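Local coordinates for protein cyclase (Uncultured organism, PDB 5IBZ) that belongs to the putative cyclase family, may have arylformamidase-like activity, and binds acetylphosphate, at residues I57-N62 against L70-T75; E281-E286 against L302-L307. All coordinates share one frame; numbering follows the deposited sequence.

Contact 1: residues I57-N62 against L70-T75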
ATOM      1  N   ILE B  57       4.282 -19.999   5.281  1.00  7.21           N
ATOM      2  CA  ILE B  57       4.040 -19.271   6.531  1.00  7.45           C
ATOM      3  C   ILE B  57       2.824 -18.365   6.337  1.00  7.97           C
ATOM      4  O   ILE B  57       2.452 -18.022   5.209  1.00  8.82           O
ATOM      5  CB  ILE B  57       5.249 -18.438   6.984  1.00  7.78           C
ATOM      6  CG1 ILE B  57       5.654 -17.373   5.961  1.00  9.43           C
ATOM      7  CG2 ILE B  57       6.412 -19.343   7.302  1.00  9.80           C
ATOM      8  CD1 ILE B  57       6.462 -16.225   6.589  1.00  8.77           C
ATOM      9  N   PRO B  58       2.204 -17.958   7.444  1.00  7.57           N
ATOM     10  CA  PRO B  58       1.082 -17.029   7.281  1.00  8.40           C
ATOM     11  C   PRO B  58       1.531 -15.686   6.744  1.00  7.26           C
ATOM     12  O   PRO B  58       2.575 -15.157   7.190  1.00  9.08           O
ATOM     13  CB  PRO B  58       0.508 -16.901   8.697  1.00 11.20           C
ATOM     14  CG  PRO B  58       1.581 -17.370   9.609  1.00 14.74           C
ATOM     15  CD  PRO B  58       2.397 -18.379   8.832  1.00  8.96           C
ATOM     16  N   ILE B  59       0.756 -15.151   5.805  1.00  8.75           N
ATOM     17  CA  ILE B  59       0.948 -13.783   5.329  1.00  9.51           C
ATOM     18  C   ILE B  59       0.287 -12.844   6.324  1.00  9.20           C
ATOM     19  O   ILE B  59      -0.944 -12.725   6.368  1.00 10.69           O
ATOM     20  CB  ILE B  59       0.372 -13.567   3.942  1.00  9.32           C
ATOM     21  CG1 ILE B  59       1.063 -14.510   2.937  1.00  8.28           C
ATOM     22  CG2 ILE B  59       0.521 -12.103   3.518  1.00  8.36           C
ATOM     23  CD1 ILE B  59       0.606 -14.397   1.524  1.00  8.64           C
ATOM     24  N   ASP B  60       1.123 -12.187   7.109  1.00  9.33           N
ATOM     25  CA  ASP B  60       0.691 -11.248   8.122  1.00 10.02           C
ATOM     26  C   ASP B  60       1.903 -10.387   8.465  1.00  9.23           C
ATOM     27  O   ASP B  60       2.934 -10.482   7.784  1.00 10.25           O
ATOM     28  CB  ASP B  60       0.087 -11.955   9.352  1.00 12.51           C
ATOM     29  CG  ASP B  60       1.069 -12.868  10.091  1.00 14.85           C
ATOM     30  OD1 ASP B  60       2.288 -12.606  10.086  1.00 14.10           O
ATOM     31  OD2 ASP B  60       0.594 -13.862  10.690  1.00 16.54           O
ATOM     32  N   SER B  61       1.806  -9.536   9.488  1.00  9.61           N
ATOM     33  CA  SER B  61       2.881  -8.599   9.774  1.00  9.82           C
ATOM     34  C   SER B  61       3.852  -9.134  10.830  1.00 10.04           C
ATOM     35  O   SER B  61       4.749  -8.409  11.284  1.00 11.90           O
ATOM     36  CB  SER B  61       2.295  -7.256  10.230  1.00 13.96           C
ATOM     37  OG  SER B  61       1.444  -6.727   9.220  1.00 13.99           O
ATOM     38  N   ASN B  62       3.698 -10.414  11.160  0.55 10.69           N
ATOM     39  CA  ASN B  62       4.386 -11.058  12.281  0.55 11.27           C
ATOM     40  C   ASN B  62       5.561 -11.960  11.859  0.55 11.23           C
ATOM     41  O   ASN B  62       6.309 -12.472  12.702  0.55 13.68           O
ATOM     42  CB  ASN B  62       3.356 -11.881  13.068  0.55 11.97           C
ATOM     43  CG  ASN B  62       3.889 -12.399  14.387  0.55 12.85           C
ATOM     44  OD1 ASN B  62       4.592 -11.694  15.111  0.55 12.82           O
ATOM     45  ND2 ASN B  62       3.558 -13.656  14.702  0.55 14.37           N
ATOM     46  N   LEU B  70       9.505  -4.341   4.160  1.00 16.72           N
ATOM     47  CA  LEU B  70       8.336  -4.189   5.050  1.00 18.80           C
ATOM     48  C   LEU B  70       7.649  -5.518   5.271  1.00 13.95           C
ATOM     49  O   LEU B  70       7.559  -6.318   4.355  1.00 14.89           O
ATOM     50  CB  LEU B  70       7.299  -3.234   4.454  1.00 22.76           C
ATOM     51  CG  LEU B  70       6.901  -2.031   5.295  1.00 39.30           C
ATOM     52  CD1 LEU B  70       8.031  -1.089   5.220  1.00 41.37           C
ATOM     53  CD2 LEU B  70       5.614  -1.389   4.777  1.00 41.71           C
ATOM     54  N   PRO B  71       7.104  -5.746   6.472  1.00 13.05           N
ATOM     55  CA  PRO B  71       6.229  -6.914   6.635  1.00 13.21           C
ATOM     56  C   PRO B  71       4.969  -6.776   5.778  1.00 12.91           C
ATOM     57  O   PRO B  71       4.487  -5.665   5.610  1.00 13.82           O
ATOM     58  CB  PRO B  71       5.867  -6.884   8.128  1.00 17.07           C
ATOM     59  CG  PRO B  71       6.832  -5.987   8.750  1.00 18.24           C
ATOM     60  CD  PRO B  71       7.240  -4.986   7.719  1.00 14.95           C
ATOM     61  N   PRO B  72       4.429  -7.885   5.262  1.00 10.26           N
ATOM     62  CA  PRO B  72       3.117  -7.801   4.617  1.00  8.27           C
ATOM     63  C   PRO B  72       2.097  -7.163   5.564  1.00  8.41           C
ATOM     64  O   PRO B  72       2.176  -7.348   6.768  1.00 11.02           O
ATOM     65  CB  PRO B  72       2.774  -9.257   4.318  1.00  9.51           C
ATOM     66  CG  PRO B  72       4.114  -9.952   4.244  1.00 11.48           C
ATOM     67  CD  PRO B  72       4.997  -9.245   5.203  1.00 12.00           C
ATOM     68  N   HIS B  73       1.147  -6.427   5.004  1.00  8.73           N
ATOM     69  CA  HIS B  73       0.195  -5.709   5.823  1.00  8.79           C
ATOM     70  C   HIS B  73      -1.206  -5.818   5.253  1.00  9.10           C
ATOM     71  O   HIS B  73      -1.496  -5.298   4.170  1.00 10.61           O
ATOM     72  CB  HIS B  73       0.566  -4.258   5.946  1.00 11.27           C
ATOM     73  CG  HIS B  73      -0.189  -3.567   7.029  1.00 12.23           C
ATOM     74  ND1 HIS B  73      -1.013  -2.482   6.795  1.00 13.49           N
ATOM     75  CD2 HIS B  73      -0.254  -3.814   8.357  1.00 20.10           C
ATOM     76  CE1 HIS B  73      -1.560  -2.107   7.937  1.00 12.88           C
ATOM     77  NE2 HIS B  73      -1.114  -2.893   8.902  1.00 21.07           N
ATOM     78  N   HIS B  74      -2.071  -6.483   6.018  1.00 10.67           N
ATOM     79  CA  HIS B  74      -3.465  -6.773   5.650  1.00 11.33           C
ATOM     80  C   HIS B  74      -4.378  -5.743   6.305  1.00 10.97           C
ATOM     81  O   HIS B  74      -4.240  -5.450   7.494  1.00 13.68           O
ATOM     82  CB  HIS B  74      -3.808  -8.202   6.104  1.00 13.02           C
ATOM     83  CG  HIS B  74      -5.245  -8.607   5.942  1.00 11.26           C
ATOM     84  ND1 HIS B  74      -5.974  -9.162   6.977  1.00 11.61           N
ATOM     85  CD2 HIS B  74      -6.050  -8.645   4.855  1.00 10.14           C
ATOM     86  CE1 HIS B  74      -7.182  -9.477   6.540  1.00 11.90           C
ATOM     87  NE2 HIS B  74      -7.256  -9.168   5.258  1.00  9.38           N
ATOM     88  N   THR B  75      -5.268  -5.140   5.524  1.00  8.70           N
ATOM     89  CA  THR B  75      -6.283  -4.248   6.095  1.00  9.08           C
ATOM     90  C   THR B  75      -7.630  -4.552   5.478  1.00 10.10           C
ATOM     91  O   THR B  75      -7.719  -5.016   4.340  1.00 11.49           O
ATOM     92  CB  THR B  75      -5.971  -2.729   5.885  1.00 13.24           C
ATOM     93  OG1 THR B  75      -5.805  -2.445   4.491  1.00 12.85           O
ATOM     94  CG2 THR B  75      -4.711  -2.294   6.643  1.00 14.54           C
TER
HETATM   95  O   HOH W   1      -1.085  -7.555   8.573  1.00 16.30           O

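Contact 2: residues E281-E286 against L302-L307. With UVW (acetylphosphate), chain F.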
ATOM      1  N   GLU B 281      12.232 -19.219  -0.797  1.00  7.16           N
ATOM      2  CA  GLU B 281      12.638 -18.824   0.547  1.00  7.47           C
ATOM      3  C   GLU B 281      11.450 -18.705   1.473  1.00  8.35           C
ATOM      4  O   GLU B 281      10.329 -18.421   1.033  1.00  8.16           O
ATOM      5  CB  GLU B 281      13.396 -17.490   0.521  1.00  8.81           C
ATOM      6  CG  GLU B 281      14.731 -17.608  -0.207  1.00 10.44           C
ATOM      7  CD  GLU B 281      15.374 -16.282  -0.559  1.00 13.30           C
ATOM      8  OE1 GLU B 281      14.690 -15.243  -0.573  1.00 15.82           O
ATOM      9  OE2 GLU B 281      16.596 -16.309  -0.799  1.00 13.57           O
ATOM     10  N   ILE B 282      11.724 -18.875   2.755  1.00  7.40           N
ATOM     11  CA  ILE B 282      10.738 -18.774   3.846  1.00  9.19           C
ATOM     12  C   ILE B 282       9.576 -19.766   3.675  1.00  7.64           C
ATOM     13  O   ILE B 282       8.415 -19.508   4.013  1.00  7.82           O
ATOM     14  CB  ILE B 282      10.165 -17.325   4.022  1.00  7.76           C
ATOM     15  CG1 ILE B 282      11.208 -16.258   3.632  1.00  8.87           C
ATOM     16  CG2 ILE B 282       9.736 -17.170   5.474  1.00  9.03           C
ATOM     17  CD1 ILE B 282      10.790 -14.821   3.940  1.00 10.19           C
ATOM     18  N   TRP B 283       9.899 -20.956   3.199  1.00  8.04           N
ATOM     19  CA  TRP B 283       8.924 -22.038   3.203  1.00  8.95           C
ATOM     20  C   TRP B 283       8.826 -22.628   4.613  1.00  7.84           C
ATOM     21  O   TRP B 283       9.726 -22.437   5.440  1.00  9.14           O
ATOM     22  CB  TRP B 283       9.310 -23.120   2.171  1.00  8.83           C
ATOM     23  CG  TRP B 283       9.225 -22.685   0.722  1.00  7.09           C
ATOM     24  CD1 TRP B 283       9.473 -21.444   0.216  1.00  8.10           C
ATOM     25  CD2 TRP B 283       8.877 -23.508  -0.399  1.00  6.53           C
ATOM     26  NE1 TRP B 283       9.304 -21.438  -1.154  1.00  7.75           N
ATOM     27  CE2 TRP B 283       8.935 -22.695  -1.554  1.00  7.84           C
ATOM     28  CE3 TRP B 283       8.507 -24.851  -0.537  1.00  6.59           C
ATOM     29  CZ2 TRP B 283       8.662 -23.188  -2.822  1.00  7.42           C
ATOM     30  CZ3 TRP B 283       8.235 -25.338  -1.803  1.00  6.84           C
ATOM     31  CH2 TRP B 283       8.310 -24.513  -2.922  1.00  6.47           C
ATOM     32  N   TRP B 284       7.722 -23.319   4.897  1.00  8.44           N
ATOM     33  CA  TRP B 284       7.457 -23.912   6.204  1.00  7.22           C
ATOM     34  C   TRP B 284       7.393 -25.413   6.045  1.00  8.09           C
ATOM     35  O   TRP B 284       6.487 -25.937   5.389  1.00  7.76           O
ATOM     36  CB  TRP B 284       6.141 -23.399   6.801  1.00  8.09           C
ATOM     37  CG  TRP B 284       5.898 -23.973   8.167  1.00 10.46           C
ATOM     38  CD1 TRP B 284       5.139 -25.067   8.477  1.00 12.68           C
ATOM     39  CD2 TRP B 284       6.443 -23.495   9.402  1.00 10.42           C
ATOM     40  NE1 TRP B 284       5.184 -25.303   9.834  1.00 13.83           N
ATOM     41  CE2 TRP B 284       5.976 -24.350  10.422  1.00 11.50           C
ATOM     42  CE3 TRP B 284       7.293 -22.428   9.746  1.00 10.84           C
ATOM     43  CZ2 TRP B 284       6.310 -24.154  11.766  1.00 15.13           C
ATOM     44  CZ3 TRP B 284       7.621 -22.242  11.076  1.00 13.59           C
ATOM     45  CH2 TRP B 284       7.137 -23.108  12.067  1.00 13.94           C
ATOM     46  N   LEU B 285       8.365 -26.113   6.633  1.00  8.76           N
ATOM     47  CA  LEU B 285       8.558 -27.523   6.333  1.00  8.80           C
ATOM     48  C   LEU B 285       8.390 -28.460   7.520  1.00  9.32           C
ATOM     49  O   LEU B 285       8.571 -29.668   7.380  1.00  9.83           O
ATOM     50  CB  LEU B 285       9.959 -27.704   5.732  1.00  9.54           C
ATOM     51  CG  LEU B 285      10.194 -26.896   4.448  1.00 10.61           C
ATOM     52  CD1 LEU B 285      11.603 -27.106   3.924  1.00 10.43           C
ATOM     53  CD2 LEU B 285       9.171 -27.234   3.376  1.00  9.68           C
ATOM     54  N   GLU B 286       8.070 -27.913   8.691  1.00  8.85           N
ATOM     55  CA  GLU B 286       8.046 -28.718   9.909  1.00  9.59           C
ATOM     56  C   GLU B 286       7.054 -29.877   9.845  1.00  9.21           C
ATOM     57  O   GLU B 286       7.373 -31.004  10.259  1.00 10.48           O
ATOM     58  CB  GLU B 286       7.721 -27.845  11.127  1.00 11.48           C
ATOM     59  CG  GLU B 286       7.976 -28.617  12.441  1.00 12.69           C
ATOM     60  CD  GLU B 286       7.786 -27.796  13.706  1.00 26.68           C
ATOM     61  OE1 GLU B 286       7.992 -26.574  13.678  1.00 24.29           O
ATOM     62  OE2 GLU B 286       7.445 -28.393  14.749  1.00 35.50           O
ATOM     63  N   LEU B 302       4.249 -31.609  -6.061  1.00  7.41           N
ATOM     64  CA  LEU B 302       4.332 -30.254  -5.531  1.00  7.85           C
ATOM     65  C   LEU B 302       3.596 -29.280  -6.429  1.00  7.70           C
ATOM     66  O   LEU B 302       3.895 -29.208  -7.625  1.00  9.06           O
ATOM     67  CB  LEU B 302       5.785 -29.830  -5.417  1.00  7.17           C
ATOM     68  CG  LEU B 302       6.037 -28.430  -4.856  1.00  7.45           C
ATOM     69  CD1 LEU B 302       5.463 -28.279  -3.468  1.00 11.53           C
ATOM     70  CD2 LEU B 302       7.510 -28.160  -4.839  1.00 12.51           C
ATOM     71  N   ALA B 303       2.624 -28.557  -5.863  1.00  7.30           N
ATOM     72  CA  ALA B 303       1.969 -27.455  -6.561  1.00  7.17           C
ATOM     73  C   ALA B 303       2.470 -26.160  -5.974  1.00  7.23           C
ATOM     74  O   ALA B 303       1.965 -25.710  -4.925  1.00  7.29           O
ATOM     75  CB  ALA B 303       0.455 -27.548  -6.437  1.00  8.89           C
ATOM     76  N   ALA B 304       3.476 -25.579  -6.635  1.00  6.71           N
ATOM     77  CA  ALA B 304       4.145 -24.380  -6.147  1.00  6.81           C
ATOM     78  C   ALA B 304       4.162 -23.304  -7.228  1.00  7.21           C
ATOM     79  O   ALA B 304       5.132 -22.551  -7.385  1.00  8.22           O
ATOM     80  CB  ALA B 304       5.533 -24.709  -5.680  1.00  9.29           C
ATOM     81  N   GLN B 305       3.032 -23.148  -7.894  1.00  7.41           N
ATOM     82  CA  GLN B 305       2.925 -22.130  -8.940  1.00  7.41           C
ATOM     83  C   GLN B 305       3.011 -20.718  -8.348  1.00  8.42           C
ATOM     84  O   GLN B 305       2.512 -20.448  -7.258  1.00  7.75           O
ATOM     85  CB  GLN B 305       1.623 -22.321  -9.730  1.00  8.09           C
ATOM     86  CG  GLN B 305       0.325 -22.023  -8.953  1.00  6.98           C
ATOM     87  CD  GLN B 305      -0.270 -23.227  -8.199  1.00  6.96           C
ATOM     88  OE1 GLN B 305       0.448 -24.081  -7.672  1.00  8.63           O
ATOM     89  NE2 GLN B 305      -1.592 -23.254  -8.111  1.00  7.73           N
ATOM     90  N   PRO B 306       3.665 -19.811  -9.071  1.00  7.90           N
ATOM     91  CA  PRO B 306       3.655 -18.419  -8.642  1.00  7.65           C
ATOM     92  C   PRO B 306       2.355 -17.735  -9.036  1.00 10.17           C
ATOM     93  O   PRO B 306       1.596 -18.270  -9.847  1.00  9.82           O
ATOM     94  CB  PRO B 306       4.815 -17.816  -9.427  1.00  9.60           C
ATOM     95  CG  PRO B 306       4.734 -18.533 -10.734  1.00  8.29           C
ATOM     96  CD  PRO B 306       4.295 -19.961 -10.399  1.00  8.82           C
ATOM     97  N   LEU B 307       2.092 -16.566  -8.473  1.00  7.45           N
ATOM     98  CA  LEU B 307       1.013 -15.721  -8.993  1.00  6.78           C
ATOM     99  C   LEU B 307       1.401 -15.206 -10.384  1.00  8.87           C
ATOM    100  O   LEU B 307       2.587 -15.046 -10.698  1.00  9.78           O
ATOM    101  CB  LEU B 307       0.726 -14.538  -8.082  1.00  7.06           C
ATOM    102  CG  LEU B 307       0.258 -14.882  -6.672  1.00  9.42           C
ATOM    103  CD1 LEU B 307       0.095 -13.623  -5.871  1.00 10.29           C
ATOM    104  CD2 LEU B 307      -1.072 -15.657  -6.719  1.00  9.96           C
TER
HETATM  105  C1  UVW F 401      18.531 -11.024   0.645  1.00 44.05           C
HETATM  106  O1  UVW F 401      17.737 -10.156   0.511  1.00 54.91           O
HETATM  107  C1M UVW F 401      19.805 -10.780   1.449  1.00 43.15           C
HETATM  108  O2  UVW F 401      18.324 -12.286   0.080  1.00 27.99           O
HETATM  109  P   UVW F 401      17.072 -12.633  -0.927  1.00 20.73           P
HETATM  110  O1P UVW F 401      16.920 -11.573  -1.993  1.00 22.07           O
HETATM  111  O2P UVW F 401      17.403 -13.972  -1.546  1.00 26.99           O
HETATM  112  O3P UVW F 401      15.770 -12.743  -0.176  1.00 27.93           O

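Contact 1: residues I57-N62 against L70-T75
S61 brings OG up to the carbonyl oxygen of P72, with its CB close behind, and the hydroxyl makes the one direct hydrogen bond between the two segments, S61 OG to P72 O at 2.6 Å. The donor lies in the carbonyl plane, with a C=O...OG angle of 150°. Turned anti to its own carbonyl carbon (chi1 -59°), OG also comes to the edge of the H73 ring, near its plane and 3.5 Å from H73 CD2. A water donates to S61 OG and accepts from the backbone N of H74, so the hydroxyl both gives and takes a bond and carries the link to H74, two residues past P72. The ring nitrogen ND1 of H73 is held by Y105 of the third subunit.

The proline rings pack against backbone oxygens. P71 CB rests 3.7 Å from S61 O, and the P72 ring lies beside D60 O, its CD 3.5 Å from that oxygen. The apolar contact is on the flank of P72, where I59 crosses the ring at about a right angle; its CG2 branch, anti to the backbone N, reaches P72 CB at 3.7 Å. I59 packs on I104 and P72 on M106 of strand 97-107, and I309 of the second subunit packs against I59.

D60 turns its carboxylate back on its own chain: OD1 accepts from N62 N at 2.8 Å, from above the carboxylate plane. This Asx turn bends the chain around S61, whose hydroxyl bonds P72 just before strand 73-76, the first strand of the two-stranded antiparallel sheet of 73-76 and 97-107.

Contact 2: residues E281-E286 against L302-L307
W283 and L302 point at each other from opposite directions, and the indole meets the leucine with its rim. The far corner of the six-membered ring, W283 CH2, lies 4.2 Å from L302 CD2, which sits at the ring edge near its plane. A304 CB approaches the same carbon obliquely, 3.9 Å from W283 CH2, so a single atom of the tryptophan serves both aliphatic groups. With CG anti to the carbonyl carbon (chi1 -67°), the indole extends toward 302-307. NE1 of W283 donates to the backbone O of Q113, and separately the W114 ring stacks edge to face with the indole.

The contact is buried against the large mixed sheet of the cyclase fold, where the loop leaving strand 278-281 drops a tryptophan onto the end of strand 299-303. V201 of strand 199-203 also touches W283, while I199 of the same strand lies against L302.

Two residues before the tryptophan, E281 is directed to the acetylphosphate pocket. Its side chain is extended beyond CG, which brings the carboxylate alongside the phosphate: E281 OE2 is 2.6 Å from O2P of the ligand and E281 OE1 2.8 Å from its O3P. Replacing E281 by an alanine is likely to leave those two phosphate oxygens without their carboxylate neighbour and open a gap beside D115. H268, H119 and R69 hydrogen-bond to the same ligand.

Overall arrangement
From the N terminus, the chain leaves strand 52-54 and enters contact 1, which closes a short loop of seven residues between 57-62 and 70-75, with ligand-binding R69 just before its second segment. It then runs through the two-stranded antiparallel sheet of 73-76 and 97-107 and most of the mixed sheet before contact 2 opens. That one spans helix 286-295 and most of strand 299-303. The two are in series, neither nesting nor crossing, with centres about 16 Å apart, yet they touch: I57 CD1 packs on I282 CG2 at 3.6 Å. This joins the two-stranded sheet to the mixed sheet beside the acetylphosphate pocket, and both contacts also meet the second subunit.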